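Long-range contacts in plasmin and fibronectin-binding protein A (Streptococcus pneumoniae, PDB 4MR0), which acts as a fibronectin-dependent adhesin and invasin that also binds plasmin, plasminogen and serum albumin: residues S168-E173 against E212-S217; N253-N258 against N277-N282; K444-R449 against E479-E484. One frame throughout, in Å; residues are numbered along the deposited sequence.

Interaction 1 of 3, residues S168-E173 against E212-S217; sequences SHTHLE and EDISYS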
ATOM      1  N   SER A 168      -1.234 -24.517  -7.243  1.00 15.12           N
ATOM      2  CA  SER A 168      -2.568 -24.628  -6.676  1.00 16.83           C
ATOM      3  C   SER A 168      -2.655 -25.727  -5.624  1.00 17.83           C
ATOM      4  O   SER A 168      -2.029 -26.785  -5.755  1.00 18.10           O
ATOM      5  CB  SER A 168      -3.595 -24.915  -7.775  1.00 18.52           C
ATOM      6  OG  SER A 168      -3.816 -23.772  -8.581  1.00 19.21           O
ATOM      7  N   HIS A 169      -3.440 -25.457  -4.588  1.00 16.34           N
ATOM      8  CA  HIS A 169      -3.677 -26.389  -3.496  1.00 19.76           C
ATOM      9  C   HIS A 169      -2.435 -26.779  -2.693  1.00 20.67           C
ATOM     10  O   HIS A 169      -2.321 -27.914  -2.224  1.00 20.28           O
ATOM     11  CB  HIS A 169      -4.385 -27.636  -4.037  1.00 18.66           C
ATOM     12  CG  HIS A 169      -5.648 -27.328  -4.781  1.00 17.77           C
ATOM     13  ND1 HIS A 169      -6.742 -26.747  -4.177  1.00 16.94           N
ATOM     14  CD2 HIS A 169      -5.970 -27.464  -6.090  1.00 19.90           C
ATOM     15  CE1 HIS A 169      -7.683 -26.536  -5.082  1.00 18.31           C
ATOM     16  NE2 HIS A 169      -7.239 -26.960  -6.251  1.00 19.31           N
ATOM     17  N   THR A 170      -1.502 -25.843  -2.540  1.00 20.70           N
ATOM     18  CA  THR A 170      -0.306 -26.107  -1.748  1.00 20.72           C
ATOM     19  C   THR A 170      -0.346 -25.162  -0.554  1.00 21.14           C
ATOM     20  O   THR A 170      -0.807 -24.023  -0.670  1.00 19.99           O
ATOM     21  CB  THR A 170       0.999 -25.885  -2.550  1.00 22.25           C
ATOM     22  OG1 THR A 170       1.073 -24.528  -2.999  1.00 23.39           O
ATOM     23  CG2 THR A 170       1.053 -26.821  -3.748  1.00 21.77           C
ATOM     24  N   HIS A 171       0.125 -25.636   0.593  1.00 19.15           N
ATOM     25  CA  HIS A 171       0.108 -24.834   1.810  1.00 20.01           C
ATOM     26  C   HIS A 171       1.435 -24.943   2.547  1.00 18.38           C
ATOM     27  O   HIS A 171       1.756 -25.984   3.120  1.00 20.33           O
ATOM     28  CB  HIS A 171      -1.047 -25.295   2.700  1.00 20.48           C
ATOM     29  CG  HIS A 171      -2.336 -25.447   1.957  1.00 24.09           C
ATOM     30  ND1 HIS A 171      -2.729 -26.642   1.389  1.00 25.07           N
ATOM     31  CD2 HIS A 171      -3.267 -24.534   1.593  1.00 24.12           C
ATOM     32  CE1 HIS A 171      -3.845 -26.455   0.704  1.00 24.64           C
ATOM     33  NE2 HIS A 171      -4.191 -25.185   0.812  1.00 25.14           N
ATOM     34  N   LEU A 172       2.203 -23.857   2.514  1.00 17.49           N
ATOM     35  CA  LEU A 172       3.508 -23.815   3.150  1.00 16.15           C
ATOM     36  C   LEU A 172       3.437 -23.244   4.557  1.00 17.13           C
ATOM     37  O   LEU A 172       2.780 -22.230   4.802  1.00 15.32           O
ATOM     38  CB  LEU A 172       4.483 -22.986   2.303  1.00 16.91           C
ATOM     39  CG  LEU A 172       5.067 -23.638   1.043  1.00 17.57           C
ATOM     40  CD1 LEU A 172       3.943 -24.160   0.163  1.00 17.54           C
ATOM     41  CD2 LEU A 172       5.924 -22.629   0.284  1.00 17.10           C
ATOM     42  N   GLU A 173       4.113 -23.924   5.477  1.00 18.00           N
ATOM     43  CA  GLU A 173       4.175 -23.509   6.871  1.00 19.55           C
ATOM     44  C   GLU A 173       5.653 -23.493   7.238  1.00 19.20           C
ATOM     45  O   GLU A 173       6.354 -24.493   7.055  1.00 18.64           O
ATOM     46  CB  GLU A 173       3.443 -24.511   7.764  1.00 23.29           C
ATOM     47  CG  GLU A 173       3.318 -24.067   9.215  1.00 32.52           C
ATOM     48  CD  GLU A 173       2.865 -25.188  10.143  1.00 38.23           C
ATOM     49  OE1 GLU A 173       2.276 -26.175   9.649  1.00 40.84           O
ATOM     50  OE2 GLU A 173       3.093 -25.076  11.369  1.00 41.56           O
ATOM     51  N   GLU A 212      -5.137 -21.351  -7.587  1.00 17.06           N
ATOM     52  CA  GLU A 212      -5.996 -21.099  -6.445  1.00 17.55           C
ATOM     53  C   GLU A 212      -5.679 -21.967  -5.239  1.00 17.54           C
ATOM     54  O   GLU A 212      -4.968 -22.973  -5.336  1.00 15.50           O
ATOM     55  CB  GLU A 212      -7.458 -21.323  -6.842  1.00 21.04           C
ATOM     56  CG  GLU A 212      -7.815 -22.782  -7.069  1.00 24.14           C
ATOM     57  CD  GLU A 212      -9.259 -22.968  -7.497  1.00 28.32           C
ATOM     58  OE1 GLU A 212      -9.541 -22.898  -8.713  1.00 27.55           O
ATOM     59  OE2 GLU A 212     -10.120 -23.172  -6.611  1.00 31.37           O
ATOM     60  N   ASP A 213      -6.221 -21.550  -4.099  1.00 16.55           N
ATOM     61  CA  ASP A 213      -6.061 -22.270  -2.846  1.00 19.79           C
ATOM     62  C   ASP A 213      -4.591 -22.442  -2.477  1.00 19.16           C
ATOM     63  O   ASP A 213      -4.073 -23.560  -2.413  1.00 17.84           O
ATOM     64  CB  ASP A 213      -6.762 -23.626  -2.964  1.00 20.67           C
ATOM     65  CG  ASP A 213      -6.802 -24.377  -1.655  1.00 24.38           C
ATOM     66  OD1 ASP A 213      -6.914 -23.721  -0.590  1.00 22.93           O
ATOM     67  OD2 ASP A 213      -6.737 -25.624  -1.699  1.00 24.47           O
ATOM     68  N   ILE A 214      -3.923 -21.318  -2.248  1.00 16.85           N
ATOM     69  CA  ILE A 214      -2.513 -21.320  -1.883  1.00 17.88           C
ATOM     70  C   ILE A 214      -2.361 -20.580  -0.559  1.00 17.48           C
ATOM     71  O   ILE A 214      -2.934 -19.507  -0.379  1.00 17.33           O
ATOM     72  CB  ILE A 214      -1.660 -20.590  -2.951  1.00 18.34           C
ATOM     73  CG1 ILE A 214      -1.794 -21.300  -4.300  1.00 16.48           C
ATOM     74  CG2 ILE A 214      -0.200 -20.555  -2.527  1.00 17.05           C
ATOM     75  CD1 ILE A 214      -1.218 -20.521  -5.467  1.00 18.65           C
ATOM     76  N   SER A 215      -1.606 -21.152   0.375  1.00 15.85           N
ATOM     77  CA  SER A 215      -1.394 -20.484   1.650  1.00 14.73           C
ATOM     78  C   SER A 215       0.082 -20.544   2.017  1.00 15.44           C
ATOM     79  O   SER A 215       0.792 -21.487   1.654  1.00 14.88           O
ATOM     80  CB  SER A 215      -2.253 -21.112   2.760  1.00 17.62           C
ATOM     81  OG  SER A 215      -1.911 -22.465   3.002  1.00 20.43           O
ATOM     82  N   TYR A 216       0.539 -19.502   2.702  1.00 13.61           N
ATOM     83  CA  TYR A 216       1.923 -19.381   3.140  1.00 15.03           C
ATOM     84  C   TYR A 216       1.886 -18.785   4.547  1.00 14.98           C
ATOM     85  O   TYR A 216       1.333 -17.706   4.746  1.00 13.80           O
ATOM     86  CB  TYR A 216       2.677 -18.457   2.184  1.00 14.66           C
ATOM     87  CG  TYR A 216       4.167 -18.375   2.418  1.00 14.88           C
ATOM     88  CD1 TYR A 216       4.686 -17.641   3.485  1.00 15.29           C
ATOM     89  CD2 TYR A 216       5.062 -19.026   1.567  1.00 13.32           C
ATOM     90  CE1 TYR A 216       6.062 -17.553   3.698  1.00 15.83           C
ATOM     91  CE2 TYR A 216       6.438 -18.947   1.774  1.00 15.78           C
ATOM     92  CZ  TYR A 216       6.929 -18.210   2.837  1.00 15.72           C
ATOM     93  OH  TYR A 216       8.286 -18.134   3.051  1.00 15.87           O
ATOM     94  N   SER A 217       2.473 -19.474   5.524  1.00 15.88           N
ATOM     95  CA  SER A 217       2.436 -18.974   6.892  1.00 17.01           C
ATOM     96  C   SER A 217       3.726 -19.190   7.671  1.00 17.01           C
ATOM     97  O   SER A 217       4.355 -20.241   7.564  1.00 17.69           O
ATOM     98  CB  SER A 217       1.301 -19.658   7.666  1.00 17.88           C
ATOM     99  OG  SER A 217       0.172 -19.891   6.843  1.00 28.11           O
TER
HETATM  100  O   HOH W   1       0.039 -22.266   4.917  1.00 19.02           O

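Interaction 2 of 3, residues N253-N258 against N277-N282; sequences NVTIKN and NVLVDN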
ATOM      1  N   ASN A 253      -8.008 -17.120  -3.849  1.00 16.78           N
ATOM      2  CA  ASN A 253      -7.914 -17.664  -2.500  1.00 17.55           C
ATOM      3  C   ASN A 253      -6.471 -17.891  -2.078  1.00 16.13           C
ATOM      4  O   ASN A 253      -6.019 -19.026  -1.926  1.00 15.11           O
ATOM      5  CB  ASN A 253      -8.702 -18.977  -2.419  1.00 18.98           C
ATOM      6  CG  ASN A 253     -10.191 -18.770  -2.603  1.00 24.98           C
ATOM      7  OD1 ASN A 253     -10.829 -19.425  -3.431  1.00 28.38           O
ATOM      8  ND2 ASN A 253     -10.757 -17.858  -1.823  1.00 24.78           N
ATOM      9  N   VAL A 254      -5.749 -16.794  -1.900  1.00 16.40           N
ATOM     10  CA  VAL A 254      -4.354 -16.851  -1.481  1.00 15.60           C
ATOM     11  C   VAL A 254      -4.276 -16.247  -0.091  1.00 14.64           C
ATOM     12  O   VAL A 254      -4.818 -15.165   0.153  1.00 15.35           O
ATOM     13  CB  VAL A 254      -3.453 -16.042  -2.435  1.00 15.63           C
ATOM     14  CG1 VAL A 254      -2.002 -16.112  -1.974  1.00 15.77           C
ATOM     15  CG2 VAL A 254      -3.586 -16.585  -3.854  1.00 13.66           C
ATOM     16  N   THR A 255      -3.606 -16.946   0.819  1.00 13.93           N
ATOM     17  CA  THR A 255      -3.476 -16.467   2.192  1.00 15.34           C
ATOM     18  C   THR A 255      -2.022 -16.402   2.633  1.00 15.15           C
ATOM     19  O   THR A 255      -1.318 -17.406   2.590  1.00 15.64           O
ATOM     20  CB  THR A 255      -4.227 -17.390   3.180  1.00 17.27           C
ATOM     21  OG1 THR A 255      -5.618 -17.412   2.846  1.00 20.23           O
ATOM     22  CG2 THR A 255      -4.071 -16.883   4.617  1.00 19.35           C
ATOM     23  N   ILE A 256      -1.577 -15.215   3.038  1.00 12.92           N
ATOM     24  CA  ILE A 256      -0.210 -15.026   3.521  1.00 15.60           C
ATOM     25  C   ILE A 256      -0.357 -14.494   4.942  1.00 15.56           C
ATOM     26  O   ILE A 256      -0.981 -13.458   5.153  1.00 15.86           O
ATOM     27  CB  ILE A 256       0.564 -13.983   2.677  1.00 16.22           C
ATOM     28  CG1 ILE A 256       0.797 -14.520   1.259  1.00 17.59           C
ATOM     29  CG2 ILE A 256       1.888 -13.653   3.348  1.00 17.50           C
ATOM     30  CD1 ILE A 256       1.472 -13.526   0.331  1.00 19.35           C
ATOM     31  N   LYS A 257       0.204 -15.196   5.916  1.00 15.71           N
ATOM     32  CA  LYS A 257       0.074 -14.737   7.285  1.00 18.39           C
ATOM     33  C   LYS A 257       1.250 -15.040   8.188  1.00 17.15           C
ATOM     34  O   LYS A 257       1.974 -16.014   7.996  1.00 16.38           O
ATOM     35  CB  LYS A 257      -1.205 -15.304   7.894  1.00 22.64           C
ATOM     36  CG  LYS A 257      -1.344 -16.804   7.780  1.00 27.53           C
ATOM     37  CD  LYS A 257      -2.784 -17.225   8.073  1.00 35.30           C
ATOM     38  CE  LYS A 257      -3.241 -16.757   9.448  1.00 36.49           C
ATOM     39  NZ  LYS A 257      -4.681 -17.066   9.698  1.00 40.51           N
ATOM     40  N   ASN A 258       1.415 -14.176   9.181  1.00 18.48           N
ATOM     41  CA  ASN A 258       2.483 -14.279  10.164  1.00 19.05           C
ATOM     42  C   ASN A 258       3.851 -14.448   9.520  1.00 18.98           C
ATOM     43  O   ASN A 258       4.612 -15.362   9.853  1.00 19.68           O
ATOM     44  CB  ASN A 258       2.203 -15.430  11.132  1.00 20.08           C
ATOM     45  CG  ASN A 258       3.119 -15.400  12.346  1.00 21.52           C
ATOM     46  OD1 ASN A 258       3.523 -14.334  12.803  1.00 21.85           O
ATOM     47  ND2 ASN A 258       3.436 -16.572  12.880  1.00 24.10           N
ATOM     48  N   ASN A 277      -9.715 -12.680  -3.710  1.00 13.22           N
ATOM     49  CA  ASN A 277      -9.720 -13.294  -2.390  1.00 13.97           C
ATOM     50  C   ASN A 277      -8.308 -13.499  -1.861  1.00 12.92           C
ATOM     51  O   ASN A 277      -7.898 -14.633  -1.592  1.00 13.69           O
ATOM     52  CB  ASN A 277     -10.442 -14.645  -2.434  1.00 14.08           C
ATOM     53  CG  ASN A 277     -11.937 -14.502  -2.645  1.00 19.46           C
ATOM     54  OD1 ASN A 277     -12.592 -15.418  -3.144  1.00 22.10           O
ATOM     55  ND2 ASN A 277     -12.487 -13.358  -2.252  1.00 14.51           N
ATOM     56  N   VAL A 278      -7.563 -12.408  -1.721  1.00 11.50           N
ATOM     57  CA  VAL A 278      -6.206 -12.487  -1.203  1.00 12.77           C
ATOM     58  C   VAL A 278      -6.166 -11.829   0.166  1.00 13.83           C
ATOM     59  O   VAL A 278      -6.672 -10.717   0.356  1.00 13.11           O
ATOM     60  CB  VAL A 278      -5.195 -11.769  -2.103  1.00 13.38           C
ATOM     61  CG1 VAL A 278      -3.780 -11.971  -1.558  1.00 14.12           C
ATOM     62  CG2 VAL A 278      -5.301 -12.296  -3.525  1.00 13.26           C
ATOM     63  N   LEU A 279      -5.565 -12.527   1.118  1.00 12.61           N
ATOM     64  CA  LEU A 279      -5.449 -12.024   2.476  1.00 13.93           C
ATOM     65  C   LEU A 279      -3.990 -12.002   2.912  1.00 13.77           C
ATOM     66  O   LEU A 279      -3.264 -12.970   2.717  1.00 14.68           O
ATOM     67  CB  LEU A 279      -6.237 -12.926   3.440  1.00 12.22           C
ATOM     68  CG  LEU A 279      -6.118 -12.638   4.943  1.00 13.55           C
ATOM     69  CD1 LEU A 279      -6.776 -11.299   5.262  1.00 13.73           C
ATOM     70  CD2 LEU A 279      -6.788 -13.756   5.748  1.00 15.97           C
ATOM     71  N   VAL A 280      -3.569 -10.874   3.464  1.00 13.44           N
ATOM     72  CA  VAL A 280      -2.231 -10.729   4.022  1.00 12.60           C
ATOM     73  C   VAL A 280      -2.612 -10.420   5.467  1.00 13.21           C
ATOM     74  O   VAL A 280      -3.304  -9.438   5.726  1.00 14.43           O
ATOM     75  CB  VAL A 280      -1.475  -9.552   3.388  1.00 11.80           C
ATOM     76  CG1 VAL A 280      -0.148  -9.339   4.109  1.00 13.46           C
ATOM     77  CG2 VAL A 280      -1.221  -9.849   1.896  1.00 10.98           C
ATOM     78  N   ASP A 281      -2.185 -11.262   6.402  1.00 14.70           N
ATOM     79  CA  ASP A 281      -2.572 -11.079   7.795  1.00 15.75           C
ATOM     80  C   ASP A 281      -1.446 -11.280   8.810  1.00 15.43           C
ATOM     81  O   ASP A 281      -0.565 -12.119   8.616  1.00 16.19           O
ATOM     82  CB  ASP A 281      -3.738 -12.044   8.089  1.00 18.55           C
ATOM     83  CG  ASP A 281      -4.323 -11.886   9.497  1.00 24.63           C
ATOM     84  OD1 ASP A 281      -4.250 -10.785  10.080  1.00 25.97           O
ATOM     85  OD2 ASP A 281      -4.886 -12.878  10.012  1.00 28.80           O
ATOM     86  N   ASN A 282      -1.481 -10.476   9.873  1.00 13.78           N
ATOM     87  CA  ASN A 282      -0.535 -10.575  10.987  1.00 15.32           C
ATOM     88  C   ASN A 282       0.939 -10.682  10.589  1.00 14.89           C
ATOM     89  O   ASN A 282       1.704 -11.454  11.176  1.00 14.63           O
ATOM     90  CB  ASN A 282      -0.943 -11.776  11.851  1.00 17.06           C
ATOM     91  CG  ASN A 282      -0.255 -11.790  13.204  1.00 21.77           C
ATOM     92  OD1 ASN A 282      -0.070 -10.747  13.831  1.00 21.09           O
ATOM     93  ND2 ASN A 282       0.115 -12.979  13.668  1.00 22.56           N
TER
HETATM   94  O   HOH W   2      -7.789 -15.708   1.056  1.00 22.28           O

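Interaction 3 of 3, residues K444-R449 against E479-E484; sequences KTKAIR and EQPNIE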
ATOM      1  N   LYS A 444       5.456  18.568   7.734  1.00 30.17           N
ATOM      2  CA  LYS A 444       5.217  18.434   6.299  1.00 28.51           C
ATOM      3  C   LYS A 444       4.283  17.275   5.960  1.00 28.28           C
ATOM      4  O   LYS A 444       4.015  17.014   4.786  1.00 27.05           O
ATOM      5  CB  LYS A 444       6.541  18.232   5.557  1.00 31.17           C
ATOM      6  CG  LYS A 444       7.422  19.471   5.458  1.00 31.63           C
ATOM      7  CD  LYS A 444       8.728  19.139   4.747  1.00 32.87           C
ATOM      8  CE  LYS A 444       9.340  20.372   4.094  1.00 35.11           C
ATOM      9  NZ  LYS A 444       9.613  21.453   5.079  1.00 33.90           N
ATOM     10  N   THR A 445       3.788  16.582   6.981  1.00 27.61           N
ATOM     11  CA  THR A 445       2.904  15.443   6.754  1.00 26.69           C
ATOM     12  C   THR A 445       1.420  15.735   6.938  1.00 26.03           C
ATOM     13  O   THR A 445       0.985  16.258   7.965  1.00 25.04           O
ATOM     14  CB  THR A 445       3.295  14.241   7.655  1.00 27.15           C
ATOM     15  OG1 THR A 445       4.552  13.709   7.217  1.00 28.00           O
ATOM     16  CG2 THR A 445       2.245  13.139   7.576  1.00 27.02           C
ATOM     17  N   LYS A 446       0.657  15.382   5.912  1.00 27.78           N
ATOM     18  CA  LYS A 446      -0.787  15.553   5.882  1.00 26.64           C
ATOM     19  C   LYS A 446      -1.364  14.203   6.307  1.00 26.09           C
ATOM     20  O   LYS A 446      -0.861  13.154   5.896  1.00 27.83           O
ATOM     21  CB  LYS A 446      -1.212  15.889   4.452  1.00 28.32           C
ATOM     22  CG  LYS A 446      -2.616  16.438   4.298  1.00 31.45           C
ATOM     23  CD  LYS A 446      -2.950  16.601   2.819  1.00 32.76           C
ATOM     24  CE  LYS A 446      -3.233  18.054   2.460  1.00 34.70           C
ATOM     25  NZ  LYS A 446      -2.238  18.588   1.494  1.00 35.62           N
ATOM     26  N   ALA A 447      -2.408  14.214   7.129  1.00 23.84           N
ATOM     27  CA  ALA A 447      -3.000  12.959   7.581  1.00 19.08           C
ATOM     28  C   ALA A 447      -3.800  12.278   6.475  1.00 18.25           C
ATOM     29  O   ALA A 447      -3.507  11.150   6.081  1.00 17.11           O
ATOM     30  CB  ALA A 447      -3.903  13.208   8.787  1.00 17.70           C
ATOM     31  N   ILE A 448      -4.804  12.982   5.974  1.00 16.93           N
ATOM     32  CA  ILE A 448      -5.691  12.445   4.953  1.00 18.97           C
ATOM     33  C   ILE A 448      -5.850  13.338   3.742  1.00 18.93           C
ATOM     34  O   ILE A 448      -6.019  14.554   3.867  1.00 18.10           O
ATOM     35  CB  ILE A 448      -7.105  12.214   5.538  1.00 16.69           C
ATOM     36  CG1 ILE A 448      -7.025  11.256   6.723  1.00 18.05           C
ATOM     37  CG2 ILE A 448      -8.035  11.684   4.463  1.00 18.48           C
ATOM     38  CD1 ILE A 448      -8.329  11.145   7.507  1.00 17.61           C
ATOM     39  N   ARG A 449      -5.838  12.712   2.568  1.00 18.83           N
ATOM     40  CA  ARG A 449      -6.003  13.423   1.314  1.00 18.64           C
ATOM     41  C   ARG A 449      -6.778  12.570   0.309  1.00 18.44           C
ATOM     42  O   ARG A 449      -6.461  11.397   0.108  1.00 19.46           O
ATOM     43  CB  ARG A 449      -4.630  13.780   0.733  1.00 18.54           C
ATOM     44  CG  ARG A 449      -4.675  14.455  -0.618  1.00 21.71           C
ATOM     45  CD  ARG A 449      -3.278  14.880  -1.052  1.00 23.78           C
ATOM     46  NE  ARG A 449      -3.317  15.728  -2.241  1.00 24.40           N
ATOM     47  CZ  ARG A 449      -3.438  15.280  -3.484  1.00 25.31           C
ATOM     48  NH1 ARG A 449      -3.525  13.976  -3.725  1.00 25.89           N
ATOM     49  NH2 ARG A 449      -3.476  16.143  -4.489  1.00 25.99           N
ATOM     50  N   GLU A 479       2.759  22.855   7.888  1.00 38.70           N
ATOM     51  CA  GLU A 479       2.743  23.507   6.586  1.00 36.90           C
ATOM     52  C   GLU A 479       1.548  23.212   5.681  1.00 35.18           C
ATOM     53  O   GLU A 479       1.518  23.661   4.535  1.00 34.20           O
ATOM     54  CB  GLU A 479       4.033  23.171   5.845  1.00 36.96           C
ATOM     55  CG  GLU A 479       5.270  23.718   6.522  1.00 38.77           C
ATOM     56  CD  GLU A 479       6.544  23.098   5.991  1.00 39.45           C
ATOM     57  OE1 GLU A 479       6.685  22.984   4.753  1.00 38.70           O
ATOM     58  OE2 GLU A 479       7.407  22.729   6.815  1.00 41.66           O
ATOM     59  N   GLN A 480       0.576  22.451   6.172  1.00 33.62           N
ATOM     60  CA  GLN A 480      -0.605  22.149   5.367  1.00 32.05           C
ATOM     61  C   GLN A 480      -1.736  21.621   6.244  1.00 30.52           C
ATOM     62  O   GLN A 480      -1.531  21.315   7.420  1.00 29.33           O
ATOM     63  CB  GLN A 480      -0.276  21.136   4.257  1.00 33.11           C
ATOM     64  CG  GLN A 480       0.036  19.733   4.735  1.00 32.48           C
ATOM     65  CD  GLN A 480       1.326  19.666   5.512  1.00 32.71           C
ATOM     66  OE1 GLN A 480       1.333  19.312   6.689  1.00 33.30           O
ATOM     67  NE2 GLN A 480       2.432  20.012   4.858  1.00 31.05           N
ATOM     68  N   PRO A 481      -2.948  21.512   5.678  1.00 29.24           N
ATOM     69  CA  PRO A 481      -4.130  21.025   6.402  1.00 27.41           C
ATOM     70  C   PRO A 481      -4.008  19.580   6.877  1.00 26.64           C
ATOM     71  O   PRO A 481      -3.177  18.816   6.380  1.00 26.20           O
ATOM     72  CB  PRO A 481      -5.255  21.187   5.380  1.00 28.90           C
ATOM     73  CG  PRO A 481      -4.752  22.265   4.457  1.00 29.79           C
ATOM     74  CD  PRO A 481      -3.308  21.891   4.302  1.00 29.75           C
ATOM     75  N   ASN A 482      -4.846  19.213   7.843  1.00 24.70           N
ATOM     76  CA  ASN A 482      -4.850  17.857   8.375  1.00 23.14           C
ATOM     77  C   ASN A 482      -5.647  16.953   7.438  1.00 22.00           C
ATOM     78  O   ASN A 482      -5.267  15.808   7.190  1.00 21.16           O
ATOM     79  CB  ASN A 482      -5.466  17.832   9.775  1.00 23.60           C
ATOM     80  CG  ASN A 482      -4.512  18.339  10.845  1.00 28.04           C
ATOM     81  OD1 ASN A 482      -4.799  19.317  11.545  1.00 29.71           O
ATOM     82  ND2 ASN A 482      -3.370  17.672  10.982  1.00 25.01           N
ATOM     83  N   ILE A 483      -6.745  17.481   6.906  1.00 20.60           N
ATOM     84  CA  ILE A 483      -7.597  16.724   5.996  1.00 21.38           C
ATOM     85  C   ILE A 483      -7.942  17.554   4.764  1.00 22.68           C
ATOM     86  O   ILE A 483      -8.561  18.618   4.872  1.00 21.57           O
ATOM     87  CB  ILE A 483      -8.912  16.304   6.688  1.00 20.79           C
ATOM     88  CG1 ILE A 483      -8.597  15.429   7.905  1.00 20.90           C
ATOM     89  CG2 ILE A 483      -9.821  15.567   5.693  1.00 20.35           C
ATOM     90  CD1 ILE A 483      -9.816  15.044   8.715  1.00 20.07           C
ATOM     91  N   GLU A 484      -7.541  17.057   3.597  1.00 21.98           N
ATOM     92  CA  GLU A 484      -7.801  17.737   2.339  1.00 23.50           C
ATOM     93  C   GLU A 484      -8.697  16.917   1.422  1.00 23.26           C
ATOM     94  O   GLU A 484      -8.436  15.742   1.159  1.00 22.52           O
ATOM     95  CB  GLU A 484      -6.491  18.044   1.605  1.00 25.70           C
ATOM     96  CG  GLU A 484      -6.692  18.304   0.114  1.00 30.64           C
ATOM     97  CD  GLU A 484      -5.396  18.550  -0.634  1.00 34.73           C
ATOM     98  OE1 GLU A 484      -4.412  17.815  -0.390  1.00 35.12           O
ATOM     99  OE2 GLU A 484      -5.368  19.472  -1.477  1.00 36.42           O
TER
HETATM  100  O   HOH W   3      -3.396  18.738  -3.191  1.00 36.96           O

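Interaction 1 of 3, residues S168-E173 against E212-S217
His169 and His171 both turn an imidazole nitrogen to the carboxylate of Asp213, which bridges two alternate residues of the facing segment. The stronger bond runs from His169 ND1 to Asp213 OD2, 2.7 Å, with the oxygen close to the imidazole plane and using its anti lone pair; ring and carboxylate planes stand 65° apart. The second, His171 NE2 to Asp213 OD1, is straight but weak at 3.4 Å. Asp213 reaches both because its CG lies opposite the backbone N (chi1 -173°), carrying each oxygen to a different ring.

At the same end, Ser168 OG accepts the backbone N-H of Glu212 at 2.9 Å, and the Glu212 carbonyl receives His169 N. Farther along, regular parallel pairing takes over, the strand axes lying 3° apart: Thr170 O accepts Ser215 N at 3.2 Å, Ser215 O takes Leu172 N, and Leu172 O takes Ser217 N, these last two both 2.9 Å. Leu172 O has a further donor, a water at 2.7 Å that also hydrogen-bonds the hydroxyls of Ser215 and Ser217, so one carbonyl is satisfied by strand and solvent together. Leu172 and Tyr216 share the other face, where Leu172 CD2 meets the ring obliquely, 3.9 Å from Tyr216 CD2.

These are adjacent rungs of the right-handed parallel beta-helix, one part of the longer surface protein. Strand 150-153 continues the backbone pairing beyond His171 and Glu173, helix 132-143 covers Thr170, and Tyr216 packs edge-to-face with Phe194 and Phe246 inside the beta-helix.

Interaction 2 of 3, residues N253-N258 against N277-N282
Successive coils of a parallel beta-helix meet here, the 253-258 segment lying within the first PbH1 repeat and the 277-282 segment running alongside it in exact register. The strand axes are 4.6 Å apart and 5° from parallel. Five backbone bonds zigzag between them: Val254 N to Asn277 O (3.1 Å), Leu279 N to Val254 O, Ile256 N to Leu279 O (2.8 Å), Asp281 N to Ile256 O, and Asn258 N to Asp281 O. Ile256 N-H is nearly straight to its acceptor.

On the buried face aliphatic residues follow one another from coil to coil. Val254 CB rests 4.2 Å from Val278 CG1 on the face that also carries Ile256 and Val280; Val278 presents that methyl because CG1 sits opposite its backbone N (chi1 -176°). At the far end of the strands, Asn258 is followed by Asn282, and the two amides run alongside each other in the same direction, their planes 14° apart. Asn258 OD1 is held by Arg284 rather than by Asn282.

On the other face, a water donates to Asn277 O at 2.9 Å and also hydrogen-bonds Thr255 OG1. Lys257 NZ stays 4.2 Å from Asp281 OD2, too far for a salt bridge, while Asp281 OD1 is engaged by Asn333. The chemistry therefore implies cohesion chiefly through the five main-chain bonds, with the single Val254-Val278 contact a lesser term and charge attraction across the two strands probably secondary.

Interaction 3 of 3, residues K444-R449 against E479-E484
Glu484 OE1 is shared by two cations of the preceding coil, Lys446 and Arg449, in a salt-bridge network on the flank of the parallel beta-helix. Lys446 NZ and Arg449 NE each come within 3.0 Å of Glu484 OE1, and both hydrogen bonds are weak. Arg449 lies alongside Glu484, with guanidinium and carboxylate planes 78° apart, whereas Lys446 crosses it, bending at chi3 and chi4 so that its CE passes 3.4 Å from Glu484 CB. A separate, third salt bridge lies at the other end, where Lys444 NZ meets Glu479 OE2 at 3.1 Å.

Backbone pairing sets Arg449 beside Glu484. Ile448 N bonds to Asn482 O at 3.1 Å and Glu484 N to Ile448 O at 2.9 Å, pairing Arg449 with Glu484 on one face and Ile448 with Ile483 on the other. Asn482 O also accepts a weak bond from Ala447 N, at the corner where the chain changes direction.

Farther out, Asp453 forms a salt bridge with Arg449 NH2, Asn414 accepts from Arg449 NH1, and Ile471 touches Ala447 and Ile483. A water completes the polar cluster, accepting from Arg449 NH2 at 2.9 Å and donating to Glu484 OE2 at 2.7 Å.

In the fold
Interactions 1 and 2 are consecutive steps on one flank of the beta-helix: strands 211-217 and 254-257 are neighbours, and Tyr216 N lies 2.8 Å from Thr255 O, a probable hydrogen bond. Interaction 3 joins strands 445-451 and 483-486, neighbours in another sheet of the solenoid, across the chain's centre; its own centre is about 31 Å from that of interaction 2 and 40 Å from that of interaction 1. All three are partly buried, with mostly apolar residues turned inward and mostly polar ones outward. Polar chemistry differs most: a histidine-carboxylate cluster in interaction 1; a water-bridged threonine, a lysine-aspartate pair too far apart for a salt bridge, and strand-end asparagines in interaction 2; salt bridges in interaction 3, where regular strand pairing is shortest.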